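Local coordinates for protein glycoside hydrolase, GH17 family (Formosa sp. Hel1_33_131, PDB 6FCG) that probably hydrolyses the beta-1,3-glucan laminarin from within the chain, as an endo-laminarinase of glycoside hydrolase family 17, at residues A273-R276 against A277-A281; N334-R337 against E338-N341. One frame throughout, in Å; residues are numbered along the deposited sequence.

Interaction 1: residues A273-R276 against A277-A281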
ATOM      1  N   ALA A 273       5.530  11.792 -26.310  1.00 33.29           N
ATOM      2  CA  ALA A 273       4.567  10.907 -25.675  1.00 33.31           C
ATOM      3  C   ALA A 273       3.168  11.107 -26.272  1.00 31.43           C
ATOM      4  O   ALA A 273       2.479  10.125 -26.569  1.00 29.68           O
ATOM      5  CB  ALA A 273       4.536  11.142 -24.178  1.00 33.82           C
ATOM      6  N   MET A 274       2.783  12.374 -26.443  1.00 27.98           N
ATOM      7  CA  MET A 274       1.518  12.709 -27.046  1.00 29.21           C
ATOM      8  C   MET A 274       1.432  12.299 -28.518  1.00 30.56           C
ATOM      9  O   MET A 274       0.355  11.904 -28.978  1.00 32.02           O
ATOM     10  CB  MET A 274       1.189  14.194 -26.881  1.00 29.34           C
ATOM     11  CG  MET A 274       0.829  14.601 -25.456  1.00 31.05           C
ATOM     12  SD  MET A 274      -0.348  13.508 -24.636  1.00 32.34           S
ATOM     13  CE  MET A 274      -1.806  13.851 -25.615  1.00 30.98           C
ATOM     14  N   ASN A 275       2.537  12.363 -29.247  1.00 30.75           N
ATOM     15  CA  ASN A 275       2.548  11.814 -30.589  1.00 32.01           C
ATOM     16  C   ASN A 275       2.250  10.317 -30.624  1.00 31.20           C
ATOM     17  O   ASN A 275       1.549   9.838 -31.508  1.00 32.55           O
ATOM     18  CB  ASN A 275       3.857  12.103 -31.311  1.00 34.71           C
ATOM     19  CG  ASN A 275       3.763  11.747 -32.785  1.00 37.97           C
ATOM     20  OD1 ASN A 275       3.267  12.539 -33.590  1.00 43.39           O
ATOM     21  ND2 ASN A 275       4.225  10.553 -33.149  1.00 38.18           N
ATOM     22  N   ARG A 276       2.769   9.569 -29.660  1.00 31.15           N
ATOM     23  CA  ARG A 276       2.439   8.149 -29.578  1.00 32.31           C
ATOM     24  C   ARG A 276       0.924   7.921 -29.370  1.00 30.77           C
ATOM     25  O   ARG A 276       0.376   6.937 -29.879  1.00 32.83           O
ATOM     26  CB  ARG A 276       3.265   7.433 -28.489  1.00 35.87           C
ATOM     27  CG  ARG A 276       4.625   6.908 -28.950  1.00 36.38           C
ATOM     28  CD  ARG A 276       5.281   6.047 -27.862  1.00 37.80           C
ATOM     29  NE  ARG A 276       5.690   6.858 -26.709  1.00 38.19           N
ATOM     30  CZ  ARG A 276       6.878   7.450 -26.549  1.00 38.82           C
ATOM     31  NH1 ARG A 276       7.843   7.325 -27.452  1.00 39.61           N
ATOM     32  NH2 ARG A 276       7.117   8.190 -25.467  1.00 39.96           N
ATOM     33  N   ALA A 277       0.287   8.798 -28.600  1.00 26.87           N
ATOM     34  CA  ALA A 277      -1.137   8.733 -28.347  1.00 25.85           C
ATOM     35  C   ALA A 277      -1.936   8.957 -29.617  1.00 26.54           C
ATOM     36  O   ALA A 277      -2.948   8.281 -29.865  1.00 26.00           O
ATOM     37  CB  ALA A 277      -1.529   9.761 -27.289  1.00 25.94           C
ATOM     38  N   LYS A 278      -1.515   9.936 -30.406  1.00 26.25           N
ATOM     39  CA  LYS A 278      -2.132  10.186 -31.706  1.00 27.83           C
ATOM     40  C   LYS A 278      -1.983   8.966 -32.608  1.00 28.48           C
ATOM     41  O   LYS A 278      -2.937   8.484 -33.182  1.00 27.30           O
ATOM     42  CB  LYS A 278      -1.501  11.401 -32.364  1.00 30.85           C
ATOM     43  CG  LYS A 278      -1.844  11.609 -33.828  1.00 32.80           C
ATOM     44  CD  LYS A 278      -0.572  11.901 -34.599  1.00 37.79           C
ATOM     45  CE  LYS A 278      -0.924  12.442 -35.971  1.00 45.14           C
ATOM     46  NZ  LYS A 278       0.255  12.602 -36.864  1.00 48.71           N
ATOM     47  N   THR A 279      -0.778   8.457 -32.711  1.00 29.90           N
ATOM     48  CA  THR A 279      -0.506   7.305 -33.554  1.00 30.93           C
ATOM     49  C   THR A 279      -1.300   6.073 -33.174  1.00 30.42           C
ATOM     50  O   THR A 279      -1.700   5.270 -34.038  1.00 31.82           O
ATOM     51  CB  THR A 279       1.019   7.052 -33.425  1.00 32.09           C
ATOM     52  OG1 THR A 279       1.701   7.851 -34.395  1.00 32.82           O
ATOM     53  CG2 THR A 279       1.368   5.606 -33.563  1.00 32.07           C
ATOM     54  N   TYR A 280      -1.494   5.904 -31.873  1.00 27.84           N
ATOM     55  CA  TYR A 280      -2.288   4.805 -31.358  1.00 25.43           C
ATOM     56  C   TYR A 280      -3.719   4.863 -31.895  1.00 23.90           C
ATOM     57  O   TYR A 280      -4.274   3.855 -32.293  1.00 23.80           O
ATOM     58  CB  TYR A 280      -2.278   4.900 -29.841  1.00 27.19           C
ATOM     59  CG  TYR A 280      -2.901   3.765 -29.112  1.00 25.62           C
ATOM     60  CD1 TYR A 280      -2.173   2.600 -28.858  1.00 26.15           C
ATOM     61  CD2 TYR A 280      -4.189   3.866 -28.635  1.00 25.26           C
ATOM     62  CE1 TYR A 280      -2.741   1.549 -28.164  1.00 26.53           C
ATOM     63  CE2 TYR A 280      -4.777   2.824 -27.936  1.00 27.14           C
ATOM     64  CZ  TYR A 280      -4.056   1.667 -27.694  1.00 26.72           C
ATOM     65  OH  TYR A 280      -4.659   0.633 -27.003  1.00 26.02           O
ATOM     66  N   ALA A 281      -4.315   6.052 -31.869  1.00 23.36           N
ATOM     67  CA  ALA A 281      -5.666   6.274 -32.418  1.00 23.61           C
ATOM     68  C   ALA A 281      -5.719   6.001 -33.911  1.00 22.01           C
ATOM     69  O   ALA A 281      -6.669   5.384 -34.398  1.00 22.06           O
ATOM     70  CB  ALA A 281      -6.158   7.704 -32.131  1.00 23.89           C
TER

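Interaction 2: residues N334-R337 against E338-N341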
ATOM      1  N   ASN A 334      -5.225  19.073 -31.422  1.00 24.39           N
ATOM      2  CA  ASN A 334      -4.538  19.533 -32.636  1.00 24.59           C
ATOM      3  C   ASN A 334      -3.963  18.412 -33.478  1.00 24.99           C
ATOM      4  O   ASN A 334      -4.061  18.467 -34.711  1.00 26.31           O
ATOM      5  CB  ASN A 334      -3.438  20.546 -32.305  1.00 24.96           C
ATOM      6  CG  ASN A 334      -3.997  21.833 -31.734  1.00 24.83           C
ATOM      7  OD1 ASN A 334      -5.077  22.298 -32.113  1.00 28.21           O
ATOM      8  ND2 ASN A 334      -3.269  22.419 -30.832  1.00 25.25           N
ATOM      9  N   HIS A 335      -3.411  17.384 -32.836  1.00 25.81           N
ATOM     10  CA  HIS A 335      -2.940  16.205 -33.576  1.00 27.42           C
ATOM     11  C   HIS A 335      -4.088  15.509 -34.295  1.00 25.79           C
ATOM     12  O   HIS A 335      -3.925  15.053 -35.430  1.00 26.03           O
ATOM     13  CB  HIS A 335      -2.239  15.179 -32.676  1.00 29.71           C
ATOM     14  CG  HIS A 335      -0.795  15.461 -32.382  1.00 34.87           C
ATOM     15  ND1 HIS A 335       0.046  16.169 -33.220  1.00 37.39           N
ATOM     16  CD2 HIS A 335      -0.025  15.062 -31.343  1.00 37.79           C
ATOM     17  CE1 HIS A 335       1.257  16.226 -32.688  1.00 37.41           C
ATOM     18  NE2 HIS A 335       1.241  15.561 -31.551  1.00 37.44           N
ATOM     19  N   ILE A 336      -5.244  15.405 -33.623  1.00 25.79           N
ATOM     20  CA  ILE A 336      -6.414  14.694 -34.179  1.00 23.89           C
ATOM     21  C   ILE A 336      -6.967  15.506 -35.352  1.00 23.97           C
ATOM     22  O   ILE A 336      -7.351  14.932 -36.357  1.00 22.74           O
ATOM     23  CB  ILE A 336      -7.487  14.398 -33.090  1.00 22.81           C
ATOM     24  CG1 ILE A 336      -6.976  13.356 -32.095  1.00 22.75           C
ATOM     25  CG2 ILE A 336      -8.799  13.916 -33.694  1.00 22.24           C
ATOM     26  CD1 ILE A 336      -6.692  11.968 -32.656  1.00 22.57           C
ATOM     27  N   ARG A 337      -6.988  16.837 -35.213  1.00 24.05           N
ATOM     28  CA  ARG A 337      -7.409  17.717 -36.287  1.00 24.61           C
ATOM     29  C   ARG A 337      -6.496  17.581 -37.503  1.00 27.52           C
ATOM     30  O   ARG A 337      -6.994  17.398 -38.628  1.00 27.16           O
ATOM     31  CB  ARG A 337      -7.508  19.170 -35.813  1.00 22.26           C
ATOM     32  CG  ARG A 337      -8.704  19.468 -34.906  1.00 21.54           C
ATOM     33  CD  ARG A 337     -10.060  19.251 -35.568  1.00 20.36           C
ATOM     34  NE  ARG A 337     -11.111  19.767 -34.689  1.00 19.95           N
ATOM     35  CZ  ARG A 337     -12.396  19.395 -34.690  1.00 19.12           C
ATOM     36  NH1 ARG A 337     -13.211  19.996 -33.840  1.00 19.45           N
ATOM     37  NH2 ARG A 337     -12.901  18.498 -35.527  1.00 18.79           N
ATOM     38  N   GLU A 338      -5.179  17.652 -37.294  1.00 30.53           N
ATOM     39  CA  GLU A 338      -4.210  17.480 -38.415  1.00 33.15           C
ATOM     40  C   GLU A 338      -4.352  16.126 -39.115  1.00 30.23           C
ATOM     41  O   GLU A 338      -4.484  16.067 -40.329  1.00 29.14           O
ATOM     42  CB  GLU A 338      -2.763  17.661 -37.957  1.00 37.79           C
ATOM     43  CG  GLU A 338      -2.309  19.115 -37.918  1.00 44.76           C
ATOM     44  CD  GLU A 338      -1.093  19.325 -37.027  1.00 54.87           C
ATOM     45  OE1 GLU A 338      -0.109  18.549 -37.169  1.00 60.40           O
ATOM     46  OE2 GLU A 338      -1.126  20.251 -36.170  1.00 59.17           O
ATOM     47  N   TRP A 339      -4.402  15.057 -38.334  1.00 29.38           N
ATOM     48  CA  TRP A 339      -4.593  13.723 -38.900  1.00 29.94           C
ATOM     49  C   TRP A 339      -5.887  13.604 -39.717  1.00 30.56           C
ATOM     50  O   TRP A 339      -5.858  13.124 -40.831  1.00 33.70           O
ATOM     51  CB  TRP A 339      -4.554  12.625 -37.813  1.00 27.42           C
ATOM     52  CG  TRP A 339      -5.138  11.315 -38.240  1.00 24.90           C
ATOM     53  CD1 TRP A 339      -4.862  10.632 -39.382  1.00 25.56           C
ATOM     54  CD2 TRP A 339      -6.102  10.540 -37.535  1.00 24.59           C
ATOM     55  NE1 TRP A 339      -5.610   9.483 -39.438  1.00 25.81           N
ATOM     56  CE2 TRP A 339      -6.380   9.403 -38.311  1.00 24.69           C
ATOM     57  CE3 TRP A 339      -6.751  10.691 -36.311  1.00 25.94           C
ATOM     58  CZ2 TRP A 339      -7.268   8.421 -37.908  1.00 26.34           C
ATOM     59  CZ3 TRP A 339      -7.638   9.705 -35.896  1.00 26.04           C
ATOM     60  CH2 TRP A 339      -7.891   8.589 -36.696  1.00 27.63           C
ATOM     61  N   THR A 340      -7.006  14.022 -39.145  1.00 30.29           N
ATOM     62  CA  THR A 340      -8.290  13.829 -39.783  1.00 29.53           C
ATOM     63  C   THR A 340      -8.445  14.680 -41.014  1.00 29.45           C
ATOM     64  O   THR A 340      -9.009  14.231 -42.001  1.00 30.83           O
ATOM     65  CB  THR A 340      -9.480  13.998 -38.794  1.00 28.65           C
ATOM     66  OG1 THR A 340      -9.380  15.230 -38.052  1.00 29.26           O
ATOM     67  CG2 THR A 340      -9.509  12.819 -37.848  1.00 28.68           C
ATOM     68  N   ASN A 341      -7.955  15.905 -40.971  1.00 32.35           N
ATOM     69  CA  ASN A 341      -8.088  16.781 -42.126  1.00 35.61           C
ATOM     70  C   ASN A 341      -7.173  16.303 -43.295  1.00 32.45           C
ATOM     71  O   ASN A 341      -7.590  16.368 -44.445  1.00 35.35           O
ATOM     72  CB  ASN A 341      -8.064  18.280 -41.740  1.00 39.65           C
ATOM     73  CG  ASN A 341      -6.969  19.044 -42.463  1.00 45.71           C
ATOM     74  OD1 ASN A 341      -7.290  19.794 -43.357  1.00 44.67           O
ATOM     75  ND2 ASN A 341      -5.673  18.798 -42.154  1.00 51.93           N
TER

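Interaction 1: residues A273-R276 against A277-A281
Asn275 leans from one turn onto the next, where Lys278 and Thr279 meet the two ends of its amide. All three belong to helix 266-294, the long helix of the beta-alpha-beta crossover that links strands 238-241 and 301-305 in a TIM-barrel fold. From CA the CB of Asn275 sets off away from the following turn, but with CG anti to the backbone N (chi1 -170°) the amide returns to it. At the tip the two branches part: Asn275 OD1 lies 4.0 Å from Lys278 CD, against the outer part of the aliphatic chain, while Asn275 ND2 approaches Thr279 OG1 at 3.9 Å, a van der Waals distance. Asp131 of the second subunit packs on both Asn275 and Thr279, which puts this flank of the helix at a subunit interface. A different flank faces inward, where Met274 CE comes to 4.4 Å from Ala277 CB and Trp308 packs against both residues. Arg276 keeps clear with its guanidinium, whose NH2 makes a salt bridge to Glu261 and a hydrogen bond to Gly256 O. One helical turn links Asn275 and Thr279 through the backbone as well: Thr279 N donates to Asn275 O at 3.0 Å, with an N-H...O angle of 169°.

Interaction 2: residues N334-R337 against E338-N341
Ile336 runs side by side with Trp339, both chains pointing the same way, and its CD1 meets the six-membered part of the indole at the edge, near the ring plane, 3.9 Å from Trp339 CE3. One face of that ring receives Thr340 CG2, which sits 3.8 Å above the plane and is offset toward the rim. Thr340 also turns back on the preceding turn: chi1 of 51° holds its OG1 between the backbone N and the carbonyl carbon, from where Thr340 OG1 donates a hydrogen bond of 2.7 Å to Ile336 O. Thr340 N donates to that oxygen as well, at 3.0 Å, so Ile336 O is gripped by two donors that arrive from opposite faces of its carbonyl plane. These turns belong to helix 326-342, which follows strand 301-305 in the TIM barrel. Ile336 and Thr340 both rest on Cys347 in the loop beyond, and Ile336 also touches Thr306. Arg337 bends at chi2, and its guanidinium bonds to Tyr333 OH through NH1 and to Ala51 O of strand 50-53 through NH2. Its carbonyl oxygen takes a backbone bond from the next turn: Asn341 N donates to Arg337 O over 2.9 Å, while Asn341 ND2 makes a weak bond of 3.5 Å to Glu338 O.

Interactions 1 and 2 sit on neighbouring barrel helices, 266-294 and 326-342, which come before and after strand 301-305; their centres are about 12 Å apart and they touch directly. Lys278 makes two of the bridging contacts, with its CG 3.8 Å from His335 CB and its CE 4.1 Å from Trp339 CB, so the lysine chain that meets Asn275 within interaction 1 also lies against interaction 2. His335 reaches back with NE2 to 4.1 Å from Asn275 CA. Met274 extends the same interface to Lys328, Ile331 and Phe332, one to two turns before His335 on helix 326-342. What joins the two contacts is packing between helices rather than a shared ligand site.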